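Peptide chain release factor RF2 (Thermus thermophilus, PDB 2IHR) recognises the stop codons UGA and UAA on the ribosome and directs release of the finished polypeptide from the P-site tRNA. Local coordinates at residues 126-131 and 191-196; 131-136 and 162-167; 113-118 and 211-216; 107-112 and 175-180. One frame throughout, in Å; residues are numbered along the deposited sequence.

Contact 1 of 4, residues 126-131 and 191-196; sequences GTEACD and RPSPFD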
loop_
_atom_site.group_PDB
_atom_site.type_symbol
_atom_site.label_atom_id
_atom_site.label_comp_id
_atom_site.label_asym_id
_atom_site.label_seq_id
_atom_site.Cartn_x
_atom_site.Cartn_y
_atom_site.Cartn_z
ATOM N N GLY A 126 22.997 -6.889 -12.310
ATOM C CA GLY A 126 24.273 -6.776 -11.614
ATOM C C GLY A 126 24.424 -5.544 -10.752
ATOM O O GLY A 126 23.538 -5.247 -9.971
ATOM N N THR A 127 25.515 -4.803 -10.871
ATOM C CA THR A 127 25.643 -3.636 -10.016
ATOM C C THR A 127 24.541 -2.638 -10.329
ATOM O O THR A 127 24.048 -1.943 -9.418
ATOM C CB THR A 127 26.980 -2.938 -10.203
ATOM O OG1 THR A 127 28.005 -3.923 -10.318
ATOM C CG2 THR A 127 27.272 -2.023 -8.996
ATOM N N GLU A 128 24.167 -2.563 -11.615
ATOM C CA GLU A 128 23.111 -1.658 -12.053
ATOM C C GLU A 128 21.842 -1.935 -11.254
ATOM O O GLU A 128 21.151 -0.995 -10.825
ATOM C CB GLU A 128 22.814 -1.838 -13.540
ATOM C CG GLU A 128 23.249 -0.697 -14.452
ATOM C CD GLU A 128 22.446 0.619 -14.291
ATOM O OE1 GLU A 128 22.857 1.475 -13.460
ATOM O OE2 GLU A 128 21.417 0.800 -14.998
ATOM N N ALA A 129 21.531 -3.213 -11.034
ATOM C CA ALA A 129 20.329 -3.527 -10.267
ATOM C C ALA A 129 20.350 -3.118 -8.770
ATOM O O ALA A 129 19.302 -2.890 -8.155
ATOM C CB ALA A 129 19.989 -5.025 -10.410
ATOM N N CYS A 130 21.526 -3.023 -8.178
ATOM C CA CYS A 130 21.600 -2.663 -6.768
ATOM C C CYS A 130 21.370 -1.163 -6.633
ATOM O O CYS A 130 20.724 -0.698 -5.689
ATOM C CB CYS A 130 22.975 -3.046 -6.157
ATOM S SG CYS A 130 23.432 -4.814 -6.248
ATOM N N ASP A 131 21.910 -0.420 -7.588
ATOM C CA ASP A 131 21.758 1.022 -7.608
ATOM C C ASP A 131 20.261 1.321 -7.800
ATOM O O ASP A 131 19.675 2.146 -7.080
ATOM C CB ASP A 131 22.619 1.591 -8.752
ATOM C CG ASP A 131 22.710 3.119 -8.739
ATOM O OD1 ASP A 131 22.773 3.723 -7.640
ATOM O OD2 ASP A 131 22.741 3.712 -9.850
ATOM N N ARG A 191 18.595 2.647 -19.071
ATOM C CA ARG A 191 19.506 3.789 -19.211
ATOM C C ARG A 191 20.893 3.236 -19.322
ATOM O O ARG A 191 21.115 2.034 -19.129
ATOM C CB ARG A 191 19.503 4.691 -17.970
ATOM C CG ARG A 191 20.113 4.012 -16.772
ATOM C CD ARG A 191 20.319 4.915 -15.576
ATOM N NE ARG A 191 20.992 4.143 -14.540
ATOM C CZ ARG A 191 21.196 4.564 -13.302
ATOM N NH1 ARG A 191 20.763 5.773 -12.936
ATOM N NH2 ARG A 191 21.860 3.787 -12.438
ATOM N N PRO A 192 21.840 4.095 -19.682
ATOM C CA PRO A 192 23.222 3.605 -19.769
ATOM C C PRO A 192 23.800 3.579 -18.313
ATOM O O PRO A 192 23.610 4.520 -17.520
ATOM C CB PRO A 192 23.898 4.617 -20.708
ATOM C CG PRO A 192 22.999 5.883 -20.623
ATOM C CD PRO A 192 21.617 5.264 -20.559
ATOM N N SER A 193 24.487 2.495 -17.961
ATOM C CA SER A 193 25.027 2.334 -16.612
ATOM C C SER A 193 26.214 3.201 -16.224
ATOM O O SER A 193 27.173 3.315 -16.981
ATOM C CB SER A 193 25.418 0.860 -16.390
ATOM O OG SER A 193 26.078 0.642 -15.139
ATOM N N PRO A 194 26.162 3.838 -15.036
ATOM C CA PRO A 194 27.336 4.644 -14.684
ATOM C C PRO A 194 28.537 3.705 -14.553
ATOM O O PRO A 194 29.665 4.098 -14.792
ATOM C CB PRO A 194 26.955 5.281 -13.341
ATOM C CG PRO A 194 25.831 4.394 -12.792
ATOM C CD PRO A 194 25.074 4.009 -14.055
ATOM N N PHE A 195 28.269 2.448 -14.215
ATOM C CA PHE A 195 29.305 1.433 -14.032
ATOM C C PHE A 195 29.960 0.816 -15.286
ATOM O O PHE A 195 30.960 0.115 -15.167
ATOM C CB PHE A 195 28.730 0.345 -13.141
ATOM C CG PHE A 195 28.056 0.894 -11.935
ATOM C CD1 PHE A 195 28.741 1.776 -11.088
ATOM C CD2 PHE A 195 26.713 0.624 -11.682
ATOM C CE1 PHE A 195 28.102 2.385 -10.017
ATOM C CE2 PHE A 195 26.056 1.231 -10.605
ATOM C CZ PHE A 195 26.759 2.116 -9.773
ATOM N N ASP A 196 29.400 1.067 -16.472
ATOM C CA ASP A 196 29.949 0.554 -17.733
ATOM C C ASP A 196 30.381 1.732 -18.594
ATOM O O ASP A 196 29.560 2.561 -18.971
ATOM C CB ASP A 196 28.919 -0.307 -18.499
ATOM C CG ASP A 196 29.312 -0.554 -19.966
ATOM O OD1 ASP A 196 30.388 -0.094 -20.393
ATOM O OD2 ASP A 196 28.539 -1.207 -20.713
#

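Contact 2 of 4, residues 131-136 and 162-167; sequences DWAEML and AGIDYA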
loop_
_atom_site.group_PDB
_atom_site.type_symbol
_atom_site.label_atom_id
_atom_site.label_comp_id
_atom_site.label_asym_id
_atom_site.label_seq_id
_atom_site.Cartn_x
_atom_site.Cartn_y
_atom_site.Cartn_z
ATOM N N ASP A 131 21.910 -0.420 -7.588
ATOM C CA ASP A 131 21.758 1.022 -7.608
ATOM C C ASP A 131 20.261 1.321 -7.800
ATOM O O ASP A 131 19.675 2.146 -7.080
ATOM C CB ASP A 131 22.619 1.591 -8.752
ATOM C CG ASP A 131 22.710 3.119 -8.739
ATOM O OD1 ASP A 131 22.773 3.723 -7.640
ATOM O OD2 ASP A 131 22.741 3.712 -9.850
ATOM N N TRP A 132 19.646 0.618 -8.753
ATOM C CA TRP A 132 18.220 0.767 -9.053
ATOM C C TRP A 132 17.348 0.490 -7.819
ATOM O O TRP A 132 16.361 1.176 -7.564
ATOM C CB TRP A 132 17.862 -0.187 -10.196
ATOM C CG TRP A 132 16.411 -0.188 -10.685
ATOM C CD1 TRP A 132 15.711 -1.279 -11.125
ATOM C CD2 TRP A 132 15.510 0.940 -10.801
ATOM N NE1 TRP A 132 14.441 -0.904 -11.494
ATOM C CE2 TRP A 132 14.291 0.448 -11.305
ATOM C CE3 TRP A 132 15.619 2.319 -10.531
ATOM C CZ2 TRP A 132 13.193 1.268 -11.538
ATOM C CZ3 TRP A 132 14.512 3.146 -10.771
ATOM C CH2 TRP A 132 13.327 2.611 -11.263
ATOM N N ALA A 133 17.692 -0.542 -7.066
ATOM C CA ALA A 133 16.952 -0.882 -5.872
ATOM C C ALA A 133 17.038 0.303 -4.830
ATOM O O ALA A 133 16.044 0.695 -4.167
ATOM C CB ALA A 133 17.529 -2.183 -5.306
ATOM N N GLU A 134 18.224 0.880 -4.697
ATOM C CA GLU A 134 18.395 1.990 -3.787
ATOM C C GLU A 134 17.553 3.180 -4.294
ATOM O O GLU A 134 17.022 3.981 -3.508
ATOM C CB GLU A 134 19.868 2.349 -3.725
ATOM C CG GLU A 134 20.204 3.381 -2.671
ATOM C CD GLU A 134 21.681 3.625 -2.619
ATOM O OE1 GLU A 134 22.415 2.646 -2.839
ATOM O OE2 GLU A 134 22.107 4.770 -2.358
ATOM N N MET A 135 17.420 3.269 -5.618
ATOM C CA MET A 135 16.662 4.328 -6.233
ATOM C C MET A 135 15.199 4.246 -5.902
ATOM O O MET A 135 14.548 5.261 -5.567
ATOM C CB MET A 135 16.866 4.315 -7.748
ATOM C CG MET A 135 18.317 4.712 -8.191
ATOM S SD MET A 135 18.298 5.140 -9.950
ATOM C CE MET A 135 19.368 3.885 -10.601
ATOM N N LEU A 136 14.668 3.039 -6.005
ATOM C CA LEU A 136 13.280 2.808 -5.682
ATOM C C LEU A 136 13.089 3.117 -4.176
ATOM O O LEU A 136 12.068 3.706 -3.801
ATOM C CB LEU A 136 12.928 1.345 -6.010
ATOM C CG LEU A 136 12.818 0.926 -7.496
ATOM C CD1 LEU A 136 12.987 -0.604 -7.641
ATOM C CD2 LEU A 136 11.456 1.366 -8.063
ATOM N N ALA A 162 27.951 -1.747 -5.134
ATOM C CA ALA A 162 27.169 -0.526 -4.959
ATOM C C ALA A 162 25.716 -0.787 -4.636
ATOM O O ALA A 162 25.226 -1.920 -4.712
ATOM C CB ALA A 162 27.253 0.354 -6.229
ATOM N N GLY A 163 25.039 0.295 -4.279
ATOM C CA GLY A 163 23.630 0.221 -3.990
ATOM C C GLY A 163 23.321 -0.801 -2.944
ATOM O O GLY A 163 24.203 -1.235 -2.204
ATOM N N ILE A 164 22.071 -1.215 -2.898
ATOM C CA ILE A 164 21.664 -2.167 -1.902
ATOM C C ILE A 164 21.342 -3.555 -2.429
ATOM O O ILE A 164 20.990 -3.715 -3.596
ATOM C CB ILE A 164 20.459 -1.613 -1.144
ATOM C CG1 ILE A 164 19.275 -1.392 -2.114
ATOM C CG2 ILE A 164 20.909 -0.360 -0.392
ATOM C CD1 ILE A 164 17.962 -1.111 -1.449
ATOM N N ASP A 165 21.470 -4.553 -1.555
ATOM C CA ASP A 165 21.189 -5.928 -1.921
ATOM C C ASP A 165 19.867 -6.354 -1.350
ATOM O O ASP A 165 19.304 -7.399 -1.723
ATOM C CB ASP A 165 22.270 -6.861 -1.423
ATOM C CG ASP A 165 23.203 -7.299 -2.524
ATOM O OD1 ASP A 165 22.726 -7.765 -3.591
ATOM O OD2 ASP A 165 24.423 -7.180 -2.308
ATOM N N TYR A 166 19.364 -5.521 -0.452
ATOM C CA TYR A 166 18.088 -5.772 0.181
ATOM C C TYR A 166 17.732 -4.575 1.069
ATOM O O TYR A 166 18.609 -3.870 1.595
ATOM C CB TYR A 166 18.195 -7.064 0.986
ATOM C CG TYR A 166 17.004 -7.414 1.852
ATOM C CD1 TYR A 166 16.740 -6.696 3.031
ATOM C CD2 TYR A 166 16.101 -8.424 1.469
ATOM C CE1 TYR A 166 15.613 -6.957 3.801
ATOM C CE2 TYR A 166 14.952 -8.701 2.238
ATOM C CZ TYR A 166 14.720 -7.948 3.403
ATOM O OH TYR A 166 13.585 -8.140 4.167
ATOM N N ALA A 167 16.440 -4.320 1.208
ATOM C CA ALA A 167 15.978 -3.225 2.047
ATOM C C ALA A 167 14.555 -3.541 2.381
ATOM O O ALA A 167 13.854 -4.121 1.567
ATOM C CB ALA A 167 16.068 -1.892 1.311
#

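Contact 3 of 4, residues 113-118 and 211-216; sequences EKNAIL and IPEVDE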
loop_
_atom_site.group_PDB
_atom_site.type_symbol
_atom_site.label_atom_id
_atom_site.label_comp_id
_atom_site.label_asym_id
_atom_site.label_seq_id
_atom_site.Cartn_x
_atom_site.Cartn_y
_atom_site.Cartn_z
ATOM N N GLU A 113 -6.233 0.450 5.329
ATOM C CA GLU A 113 -6.013 1.386 6.418
ATOM C C GLU A 113 -4.671 1.195 7.161
ATOM O O GLU A 113 -4.048 2.155 7.649
ATOM C CB GLU A 113 -7.163 1.182 7.381
ATOM C CG GLU A 113 -7.575 -0.291 7.384
ATOM C CD GLU A 113 -8.269 -0.710 8.652
ATOM O OE1 GLU A 113 -8.148 0.029 9.657
ATOM O OE2 GLU A 113 -8.918 -1.783 8.649
ATOM N N LYS A 114 -4.235 -0.055 7.259
ATOM C CA LYS A 114 -3.013 -0.382 7.984
ATOM C C LYS A 114 -1.691 0.150 7.448
ATOM O O LYS A 114 -1.552 0.474 6.269
ATOM C CB LYS A 114 -2.903 -1.909 8.172
ATOM C CG LYS A 114 -3.336 -2.416 9.565
ATOM C CD LYS A 114 -4.830 -2.770 9.642
ATOM C CE LYS A 114 -5.260 -3.175 11.060
ATOM N NZ LYS A 114 -6.524 -3.984 11.078
ATOM N N ASN A 115 -0.712 0.234 8.334
ATOM C CA ASN A 115 0.597 0.680 7.928
ATOM C C ASN A 115 1.153 -0.348 6.984
ATOM O O ASN A 115 0.608 -1.446 6.870
ATOM C CB ASN A 115 1.474 0.877 9.132
ATOM C CG ASN A 115 0.950 1.973 10.007
ATOM O OD1 ASN A 115 1.565 2.343 10.994
ATOM N ND2 ASN A 115 -0.217 2.511 9.639
ATOM N N ALA A 116 2.234 0.006 6.300
ATOM C CA ALA A 116 2.783 -0.875 5.299
ATOM C C ALA A 116 4.215 -1.347 5.494
ATOM O O ALA A 116 5.083 -0.620 6.028
ATOM C CB ALA A 116 2.626 -0.201 3.952
ATOM N N ILE A 117 4.435 -2.600 5.085
ATOM C CA ILE A 117 5.749 -3.250 5.124
ATOM C C ILE A 117 6.098 -3.458 3.654
ATOM O O ILE A 117 5.504 -4.313 2.971
ATOM C CB ILE A 117 5.703 -4.620 5.790
ATOM C CG1 ILE A 117 5.163 -4.479 7.215
ATOM C CG2 ILE A 117 7.108 -5.256 5.753
ATOM C CD1 ILE A 117 4.711 -5.791 7.840
ATOM N N LEU A 118 7.023 -2.625 3.174
ATOM C CA LEU A 118 7.486 -2.621 1.786
ATOM C C LEU A 118 8.918 -3.160 1.733
ATOM O O LEU A 118 9.790 -2.750 2.540
ATOM C CB LEU A 118 7.383 -1.191 1.227
ATOM C CG LEU A 118 7.879 -0.867 -0.208
ATOM C CD1 LEU A 118 6.925 0.124 -0.907
ATOM C CD2 LEU A 118 9.308 -0.329 -0.138
ATOM N N ILE A 211 2.880 -5.750 2.035
ATOM C CA ILE A 211 1.864 -6.531 2.754
ATOM C C ILE A 211 1.455 -5.638 3.948
ATOM O O ILE A 211 2.198 -4.746 4.347
ATOM C CB ILE A 211 2.452 -7.819 3.285
ATOM C CG1 ILE A 211 3.449 -7.476 4.397
ATOM C CG2 ILE A 211 3.051 -8.651 2.116
ATOM C CD1 ILE A 211 4.201 -8.629 4.927
ATOM N N PRO A 212 0.285 -5.855 4.544
ATOM C CA PRO A 212 0.017 -4.922 5.662
ATOM C C PRO A 212 0.408 -5.354 7.073
ATOM O O PRO A 212 0.306 -6.551 7.403
ATOM C CB PRO A 212 -1.490 -4.703 5.579
ATOM C CG PRO A 212 -1.988 -6.059 5.169
ATOM C CD PRO A 212 -0.944 -6.556 4.116
ATOM N N GLU A 213 0.854 -4.379 7.888
ATOM C CA GLU A 213 1.171 -4.618 9.307
ATOM C C GLU A 213 -0.169 -4.528 10.045
ATOM O O GLU A 213 -0.664 -3.438 10.388
ATOM C CB GLU A 213 2.109 -3.573 9.909
ATOM C CG GLU A 213 1.725 -3.246 11.366
ATOM C CD GLU A 213 2.767 -2.442 12.115
ATOM O OE1 GLU A 213 2.606 -1.194 12.254
ATOM O OE2 GLU A 213 3.749 -3.083 12.567
ATOM N N VAL A 214 -0.744 -5.700 10.268
ATOM C CA VAL A 214 -2.024 -5.892 10.934
ATOM C C VAL A 214 -2.029 -5.676 12.460
ATOM O O VAL A 214 -1.041 -5.205 13.057
ATOM C CB VAL A 214 -2.505 -7.288 10.639
ATOM C CG1 VAL A 214 -2.633 -7.495 9.118
ATOM C CG2 VAL A 214 -1.508 -8.251 11.186
ATOM N N ASP A 215 -3.119 -6.092 13.094
ATOM C CA ASP A 215 -3.290 -5.839 14.513
ATOM C C ASP A 215 -2.895 -6.820 15.604
ATOM O O ASP A 215 -3.442 -6.753 16.704
ATOM C CB ASP A 215 -4.731 -5.372 14.740
ATOM C CG ASP A 215 -5.653 -5.706 13.566
ATOM O OD1 ASP A 215 -5.186 -6.070 12.456
ATOM O OD2 ASP A 215 -6.875 -5.578 13.744
ATOM N N GLU A 216 -1.946 -7.703 15.312
ATOM C CA GLU A 216 -1.412 -8.671 16.276
ATOM C C GLU A 216 -2.387 -9.506 17.093
ATOM O O GLU A 216 -1.985 -10.491 17.717
ATOM C CB GLU A 216 -0.426 -7.952 17.222
ATOM C CG GLU A 216 -1.017 -6.930 18.182
ATOM C CD GLU A 216 0.038 -6.219 19.009
ATOM O OE1 GLU A 216 0.228 -4.988 18.839
ATOM O OE2 GLU A 216 0.683 -6.900 19.826
#

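Contact 4 of 4, residues 107-112 and 175-180; sequences LNFPHA and NAYGLL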
loop_
_atom_site.group_PDB
_atom_site.type_symbol
_atom_site.label_atom_id
_atom_site.label_comp_id
_atom_site.label_asym_id
_atom_site.label_seq_id
_atom_site.Cartn_x
_atom_site.Cartn_y
_atom_site.Cartn_z
ATOM N N LEU A 107 -10.044 2.837 -1.942
ATOM C CA LEU A 107 -9.263 2.378 -0.801
ATOM C C LEU A 107 -9.903 1.384 0.161
ATOM O O LEU A 107 -9.305 1.019 1.164
ATOM C CB LEU A 107 -8.764 3.592 -0.012
ATOM C CG LEU A 107 -7.593 4.318 -0.663
ATOM C CD1 LEU A 107 -7.159 5.468 0.212
ATOM C CD2 LEU A 107 -6.459 3.323 -0.869
ATOM N N ASN A 108 -11.102 0.916 -0.107
ATOM C CA ASN A 108 -11.649 -0.033 0.839
ATOM C C ASN A 108 -11.455 -1.481 0.369
ATOM O O ASN A 108 -12.213 -1.964 -0.468
ATOM C CB ASN A 108 -13.138 0.231 1.066
ATOM C CG ASN A 108 -14.018 -0.378 -0.008
ATOM O OD1 ASN A 108 -14.984 -1.083 0.297
ATOM N ND2 ASN A 108 -13.706 -0.097 -1.261
ATOM N N PHE A 109 -10.448 -2.201 0.871
ATOM C CA PHE A 109 -10.406 -3.578 0.397
ATOM C C PHE A 109 -10.886 -4.575 1.495
ATOM O O PHE A 109 -12.095 -4.952 1.472
ATOM C CB PHE A 109 -9.097 -4.004 -0.308
ATOM C CG PHE A 109 -8.118 -2.887 -0.612
ATOM C CD1 PHE A 109 -6.849 -2.898 -0.020
ATOM C CD2 PHE A 109 -8.445 -1.833 -1.448
ATOM C CE1 PHE A 109 -5.936 -1.900 -0.230
ATOM C CE2 PHE A 109 -7.517 -0.783 -1.687
ATOM C CZ PHE A 109 -6.257 -0.829 -1.068
ATOM N N PRO A 110 -10.106 -4.966 2.516
ATOM C CA PRO A 110 -9.019 -5.136 3.470
ATOM C C PRO A 110 -8.157 -4.034 3.899
ATOM O O PRO A 110 -8.274 -2.915 3.433
ATOM C CB PRO A 110 -8.254 -6.321 2.888
ATOM C CG PRO A 110 -9.417 -7.212 2.771
ATOM C CD PRO A 110 -10.324 -6.322 1.935
ATOM N N HIS A 111 -7.290 -4.434 4.820
ATOM C CA HIS A 111 -6.314 -3.611 5.526
ATOM C C HIS A 111 -5.731 -2.326 4.934
ATOM O O HIS A 111 -4.725 -1.817 5.437
ATOM C CB HIS A 111 -5.178 -4.514 5.970
ATOM C CG HIS A 111 -5.640 -5.774 6.638
ATOM N ND1 HIS A 111 -5.854 -6.959 5.956
ATOM C CD2 HIS A 111 -5.927 -6.029 7.936
ATOM C CE1 HIS A 111 -6.250 -7.885 6.810
ATOM N NE2 HIS A 111 -6.303 -7.347 8.015
ATOM N N ALA A 112 -6.356 -1.831 3.871
ATOM C CA ALA A 112 -5.978 -0.618 3.190
ATOM C C ALA A 112 -5.570 0.468 4.187
ATOM O O ALA A 112 -4.691 1.296 3.925
ATOM C CB ALA A 112 -7.149 -0.149 2.387
ATOM N N ASN A 175 -3.693 4.489 5.781
ATOM C CA ASN A 175 -3.746 3.928 4.442
ATOM C C ASN A 175 -2.406 3.801 3.772
ATOM O O ASN A 175 -2.324 3.928 2.550
ATOM C CB ASN A 175 -4.620 4.780 3.549
ATOM C CG ASN A 175 -6.049 4.775 3.981
ATOM O OD1 ASN A 175 -6.682 3.710 4.063
ATOM N ND2 ASN A 175 -6.582 5.960 4.254
ATOM N N ALA A 176 -1.362 3.580 4.567
ATOM C CA ALA A 176 -0.036 3.405 4.013
ATOM C C ALA A 176 -0.133 2.157 3.121
ATOM O O ALA A 176 0.138 2.221 1.926
ATOM C CB ALA A 176 0.962 3.208 5.127
ATOM N N TYR A 177 -0.561 1.031 3.688
ATOM C CA TYR A 177 -0.707 -0.189 2.915
ATOM C C TYR A 177 -1.516 0.006 1.632
ATOM O O TYR A 177 -1.043 -0.249 0.518
ATOM C CB TYR A 177 -1.401 -1.252 3.727
ATOM C CG TYR A 177 -1.528 -2.501 2.909
ATOM C CD1 TYR A 177 -0.391 -3.104 2.387
ATOM C CD2 TYR A 177 -2.779 -3.009 2.537
ATOM C CE1 TYR A 177 -0.485 -4.172 1.499
ATOM C CE2 TYR A 177 -2.879 -4.081 1.640
ATOM C CZ TYR A 177 -1.725 -4.642 1.126
ATOM O OH TYR A 177 -1.779 -5.624 0.180
ATOM N N GLY A 178 -2.759 0.430 1.795
ATOM C CA GLY A 178 -3.615 0.661 0.636
ATOM C C GLY A 178 -2.975 1.419 -0.526
ATOM O O GLY A 178 -2.954 0.927 -1.660
ATOM N N LEU A 179 -2.481 2.628 -0.251
ATOM C CA LEU A 179 -1.823 3.460 -1.259
ATOM C C LEU A 179 -0.631 2.782 -1.905
ATOM O O LEU A 179 -0.509 2.780 -3.117
ATOM C CB LEU A 179 -1.334 4.771 -0.643
ATOM C CG LEU A 179 -2.477 5.640 -0.120
ATOM C CD1 LEU A 179 -1.895 6.867 0.571
ATOM C CD2 LEU A 179 -3.392 6.047 -1.267
ATOM N N LEU A 180 0.251 2.227 -1.084
ATOM C CA LEU A 180 1.443 1.566 -1.563
ATOM C C LEU A 180 1.178 0.196 -2.189
ATOM O O LEU A 180 2.015 -0.334 -2.945
ATOM C CB LEU A 180 2.421 1.396 -0.402
ATOM C CG LEU A 180 3.174 2.671 -0.089
ATOM C CD1 LEU A 180 4.124 2.549 1.132
ATOM C CD2 LEU A 180 3.930 3.027 -1.379
#

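Contact 1 of 4, residues 126-131 and 191-196
R191 NH2 is gripped by two carboxylates of helix 127-145. E128 OE1 takes one N-H, 2.7 Å from R191 NH2 and nearly straight at 171°. D131 OD2 takes the other, also 2.7 Å from R191 NH2 but more bent. Both acids sit at the edge of the guanidinium, in its plane. E128 OE1 offers its syn lone pair, on the side of its sister oxygen. D131 OD2 is met on the anti side, slightly out of the carboxylate plane. R191 NE adds long, weak bonds to both oxygens of E128. The D131 chain has CG anti to the backbone N (chi1 -171°), which carries its carboxylate out to the same nitrogen. The E128 chain bends at chi2, and its CG packs 3.2 Å from S193 OG.

F195, in the type I turn from S193 to D196, packs on the same helix. T127 CG2 sits over one face of its ring, 4.0 Å from the centroid, a CH-pi contact. P194 CG covers the opposite face. D131 CB meets the ring edge, 3.9 Å from F195 CE2. A162 also touches F195 and T127. E128 also touches H202 and S204 of strand 201-213.

With a leucine in place of R191, E128 and D131 would probably be left as two neighbouring acids without their shared counter-charge. One arginine thus ties the N-terminal part of helix 127-145 to the loop after strand 185-190, and its positive charge probably offsets repulsion between the two carboxylates.

Contact 2 of 4, residues 131-136 and 162-167
The backbones come close where D131 and G163 meet, with D131 CA 4.2 Å from G163 CA, as the chain leading into strand 164-172 passes beside helix 127-145. G163 has a positive phi of 55°, and a side chain there would run into D131 N. The close approach therefore suits glycine.

E134 reaches out with an extended chain, CG anti to the backbone N (chi1 -173°). Its OE1 comes within 2.9 Å of G163 CA, a close approach and not a bond. The polar partner of E134 is R138, one turn on, in a salt bridge with OE2.

The apolar part is I164 against the helix. I164 CG1 lies 3.7 Å from A133 CB and 3.6 Å from E134 N. I164 CD1 rests beside the backbone of A133, 3.8 Å from A133 O. A serine in place of I164 would probably open a gap beside A133 and E134 and weaken the packing of strand on helix.

No hydrogen bond joins these two segments, but the I164 backbone bonds to C130, just before 131-136 in the chain. A classic beta bulge follows, D165 and Y166 both facing T157 of strand 150-158. I164 also packs on L156. The helix packs on strands 164-172 and 115-122, through I164 and I120, and W132 carries it on to H187 and Y314 in strands farther across the sheet.

Contact 3 of 4, residues 113-118 and 211-216
The N115 amide and the E213 carboxylate lie side by side and point the same way, their planes 35° apart. N115 OD1 is 3.9 Å from E213 OE1, and no hydrogen bond joins them. Both project from the same face of an antiparallel strand pair, 115-122 with 201-213, inside the large mixed sheet. I117 and I211 share that face.

The isoleucines meet across the pair, I117 CB to I211 CG1 at 3.9 Å. I117 CD1 reaches on to the foot of E213, 4.0 Å from its CB. Helix 268-294 packs on this side: A281 touches I117, E285 touches I211 and K277 touches E213. A116 and P212 form the non-hydrogen-bonded pair between, and their side chains take the other face.

I117 and I211 are the hydrogen-bonded pair. I117 N gives to I211 O, and I211 N gives back to I117 O at 3.1 Å. E213 N bonds to N115 O, also at 3.1 Å. The axes of the short strand segments 115-118 and 211-213 make an angle of 131° between their N-to-C directions.

K114, just before N115, makes the polar side-chain contact. Its chain bends at chi2 (90°), and CG passes 3.0 Å from E213 O. The K114 and D215 side chains cross at about a right angle. K114 NZ forms a salt bridge to D215 OD1 at 2.8 Å, weak as a hydrogen bond, with D215 OD2 only slightly farther from K114 NZ at 3.1 Å.

Contact 4 of 4, residues 107-112 and 175-180
L107 pushes its two methyl groups against the short helix 176-180. L107 CD1 lies 4.0 Å from N175 CG and 4.1 Å from L179 CD2. L107 CD2 rests on the helix backbone, 4.0 Å from G178 C. W346 and L349 of helix 342-353 also touch this leucine, and W346 reaches L179 as well.

Y177 meets the far part of the loop. Its CG is anti to the backbone N (chi1 -180°), which brings one side of the ring to H111. Y177 CD2 is 3.7 Å from H111 O. F109 CE1 lies 4.2 Å from Y177 CE2. The F109 ring turns its edge to the helix, with CZ 3.5 Å from G178 CA. A side chain at G178 would be crowded by L107 CD2 and F109 CZ.

The loop between helix 92-106 and strand 115-122 is packed here on helix 176-180, which follows strand 164-172 of the same mixed sheet. It joins helix 92-106 to that sheet. N175 holds the N-cap position, but its side chain makes no capping bond. Its backbone bonds to E113, and that of Y177 to K114.

A112 is buried against N175 and G178. Its carbonyl probably accepts from G178 N at 3.0 Å. The position of A112 O is less sure, because it is modelled too near N175 CA. Y177 also packs on V210 and P212 of strand 201-213, and P212 touches H111 too.

The contacts form two neighbouring pairs. Contacts 1 and 2 share D131 and helix 127-145, with centres 10 Å apart. Contacts 3 and 4 lie 9 Å apart between centres. The members of each pair touch through probable backbone bonds. The pairs are separated: contacts 1 and 3 stand 32 Å apart between centres. The mixed sheet connects them, since contact 2 reaches strand 164-172, next to strand 115-122 of contact 3. Along the chain contact 2 nests inside contact 1, and contact 1 inside contact 3, while contact 4 crosses both 1 and 3. Contacts between residues distant in sequence thus gather helix 127-145, helix 176-180 and the loop 107-112 around one mixed sheet.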